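Local coordinates for xyloglucan-specific endo-beta-1,4-glucanase BoGH5A (Bacteroides ovatus, PDB 3ZMR), which cleaves the beta-1,4-glucan backbone of xyloglucan internally, with retention of the beta configuration, releasing xyloglucan oligosaccharides, at residues N351-W356 / G362-A367. Sequence-based numbering, arbitrary orientation.
Sequences NFKSQW and GGDVSA. With EDO (1,2-ethanediol), chain F.
D364 meets S354 and Q355 through backbone and side chain together, a worked example of how two loop segments without regular secondary structure can be joined largely through one acidic residue at a tight turn. Its carboxylate, swung anti to the backbone N (chi1 -171°), receives the amide N of S354 on OD2 at 2.8 Å, nearly straight but from above the carboxylate plane. At the centre of an inverse gamma turn, D364 also offers its carbonyl O to the N of Q355, 3.2 Å away. Its own N donates to OE1 of Q355 at 2.8 Å, from above the plane of the Q355 side-chain amide. This is the close-packed part, completed by V365 CG1 against the Q355 backbone and by K353 CB and CG beside S366 OG. The other carboxylate oxygen faces a wetter side: K353 bends at chi2 (-64°), laying CD 3.5 Å from D364 OD1. K353 NZ reaches D364 OD1 in a long salt bridge of 3.9 Å, and a water that accepts from NZ and donates to OD1 links them. An ethanediol, probably from crystallisation, donates to S354 OG. An alanine in place of D364 would probably leave the S354 amide without its acceptor and cost K353 NZ the carboxylate it reaches at long range and through water. The contact lies in the long loop between helices 341-344 and 371-379 of the TIM barrel, where S366 OG bonds D342; the W356 backbone N bonds S415 OG and its ring meets Y419 edge-to-face, both on helix 406-429.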
loop_
_atom_site.group_PDB
_atom_site.type_symbol
_atom_site.label_atom_id
_atom_site.label_comp_id
_atom_site.label_asym_id
_atom_site.label_seq_id
_atom_site.Cartn_x
_atom_site.Cartn_y
_atom_site.Cartn_z
ATOM N N ASN A 351 -26.708 -12.821 4.845
ATOM C CA ASN A 351 -27.459 -13.122 3.635
ATOM C C ASN A 351 -26.554 -13.287 2.430
ATOM O O ASN A 351 -26.627 -12.517 1.466
ATOM C CB ASN A 351 -28.473 -12.000 3.353
ATOM C CG ASN A 351 -29.397 -12.333 2.200
ATOM O OD1 ASN A 351 -29.810 -13.488 2.044
ATOM N ND2 ASN A 351 -29.744 -11.325 1.393
ATOM N N PHE A 352 -25.697 -14.312 2.472
ATOM C CA PHE A 352 -24.672 -14.463 1.420
ATOM C C PHE A 352 -25.269 -14.960 0.103
ATOM O O PHE A 352 -26.375 -15.533 0.065
ATOM C CB PHE A 352 -23.529 -15.395 1.852
ATOM C CG PHE A 352 -23.971 -16.807 2.129
ATOM C CD1 PHE A 352 -24.069 -17.738 1.091
ATOM C CD2 PHE A 352 -24.293 -17.204 3.412
ATOM C CE1 PHE A 352 -24.497 -19.029 1.347
ATOM C CE2 PHE A 352 -24.704 -18.506 3.674
ATOM C CZ PHE A 352 -24.827 -19.409 2.632
ATOM N N LYS A 353 -24.528 -14.743 -0.976
ATOM C CA LYS A 353 -24.856 -15.281 -2.280
ATOM C C LYS A 353 -23.859 -16.391 -2.571
ATOM O O LYS A 353 -22.650 -16.185 -2.432
ATOM C CB LYS A 353 -24.800 -14.208 -3.342
ATOM C CG LYS A 353 -25.725 -13.029 -3.100
ATOM C CD LYS A 353 -27.188 -13.425 -3.122
ATOM C CE LYS A 353 -28.101 -12.213 -3.014
ATOM N NZ LYS A 353 -29.508 -12.662 -2.880
ATOM N N SER A 354 -24.349 -17.569 -2.940
ATOM C CA SER A 354 -23.501 -18.734 -3.140
ATOM C C SER A 354 -22.954 -18.860 -4.570
ATOM O O SER A 354 -22.060 -19.677 -4.817
ATOM C CB SER A 354 -24.247 -20.042 -2.769
ATOM O OG SER A 354 -25.376 -20.196 -3.607
ATOM N N GLN A 355 -23.552 -18.108 -5.511
ATOM C CA GLN A 355 -23.255 -18.238 -6.927
ATOM C C GLN A 355 -22.705 -16.925 -7.480
ATOM O O GLN A 355 -22.870 -15.855 -6.881
ATOM C CB GLN A 355 -24.507 -18.604 -7.718
ATOM C CG GLN A 355 -25.032 -19.973 -7.300
ATOM C CD GLN A 355 -26.377 -20.318 -7.916
ATOM O OE1 GLN A 355 -26.984 -19.523 -8.644
ATOM N NE2 GLN A 355 -26.863 -21.503 -7.604
ATOM N N TRP A 356 -22.055 -17.050 -8.626
ATOM C CA TRP A 356 -21.414 -15.910 -9.302
ATOM C C TRP A 356 -21.300 -16.172 -10.802
ATOM O O TRP A 356 -20.972 -17.279 -11.219
ATOM C CB TRP A 356 -19.986 -15.677 -8.715
ATOM C CG TRP A 356 -19.322 -14.537 -9.437
ATOM C CD1 TRP A 356 -19.430 -13.186 -9.125
ATOM C CD2 TRP A 356 -18.564 -14.597 -10.665
ATOM N NE1 TRP A 356 -18.781 -12.426 -10.067
ATOM C CE2 TRP A 356 -18.235 -13.252 -11.022
ATOM C CE3 TRP A 356 -18.125 -15.645 -11.498
ATOM C CZ2 TRP A 356 -17.539 -12.942 -12.206
ATOM C CZ3 TRP A 356 -17.417 -15.330 -12.650
ATOM C CH2 TRP A 356 -17.105 -13.979 -12.979
ATOM N N GLY A 362 -29.664 -15.191 -13.153
ATOM C CA GLY A 362 -31.068 -15.567 -12.844
ATOM C C GLY A 362 -31.150 -16.432 -11.591
ATOM O O GLY A 362 -32.237 -16.756 -11.112
ATOM N N GLY A 363 -29.976 -16.796 -11.074
ATOM C CA GLY A 363 -29.823 -17.623 -9.869
ATOM C C GLY A 363 -29.480 -16.866 -8.585
ATOM O O GLY A 363 -29.890 -15.723 -8.393
ATOM N N ASP A 364 -28.702 -17.500 -7.710
ATOM C CA ASP A 364 -28.349 -16.927 -6.401
ATOM C C ASP A 364 -27.110 -16.065 -6.509
ATOM O O ASP A 364 -26.113 -16.257 -5.761
ATOM C CB ASP A 364 -28.192 -18.011 -5.324
ATOM C CG ASP A 364 -28.048 -17.418 -3.905
ATOM O OD1 ASP A 364 -28.807 -16.467 -3.566
ATOM O OD2 ASP A 364 -27.159 -17.880 -3.148
ATOM N N VAL A 365 -27.185 -15.103 -7.447
ATOM C CA VAL A 365 -26.054 -14.225 -7.719
ATOM C C VAL A 365 -26.237 -12.850 -7.103
ATOM O O VAL A 365 -27.361 -12.359 -6.855
ATOM C CB VAL A 365 -25.692 -14.080 -9.224
ATOM C CG1 VAL A 365 -25.325 -15.421 -9.866
ATOM C CG2 VAL A 365 -26.796 -13.406 -10.031
ATOM N N SER A 366 -25.097 -12.201 -6.916
ATOM C CA SER A 366 -25.077 -10.842 -6.385
ATOM C C SER A 366 -25.634 -9.827 -7.404
ATOM O O SER A 366 -25.562 -10.063 -8.604
ATOM C CB SER A 366 -23.644 -10.428 -6.038
ATOM O OG SER A 366 -23.051 -11.386 -5.179
ATOM N N ALA A 367 -26.134 -8.693 -6.895
ATOM C CA ALA A 367 -26.626 -7.567 -7.735
ATOM C C ALA A 367 -25.521 -6.723 -8.362
ATOM O O ALA A 367 -25.770 -5.908 -9.253
ATOM C CB ALA A 367 -27.547 -6.658 -6.915
HETATM C C1 EDO F . -27.084 -21.716 -0.967
HETATM O O1 EDO F . -27.543 -20.659 -1.827
HETATM C C2 EDO F . -28.258 -22.602 -0.542
HETATM O O2 EDO F . -29.142 -21.813 0.257
HETATM O O HOH W 1 -29.053 -15.263 -0.700
HETATM O O HOH W 2 -29.928 -13.956 -5.308
HETATM O O HOH W 3 -22.313 -13.156 -7.153
#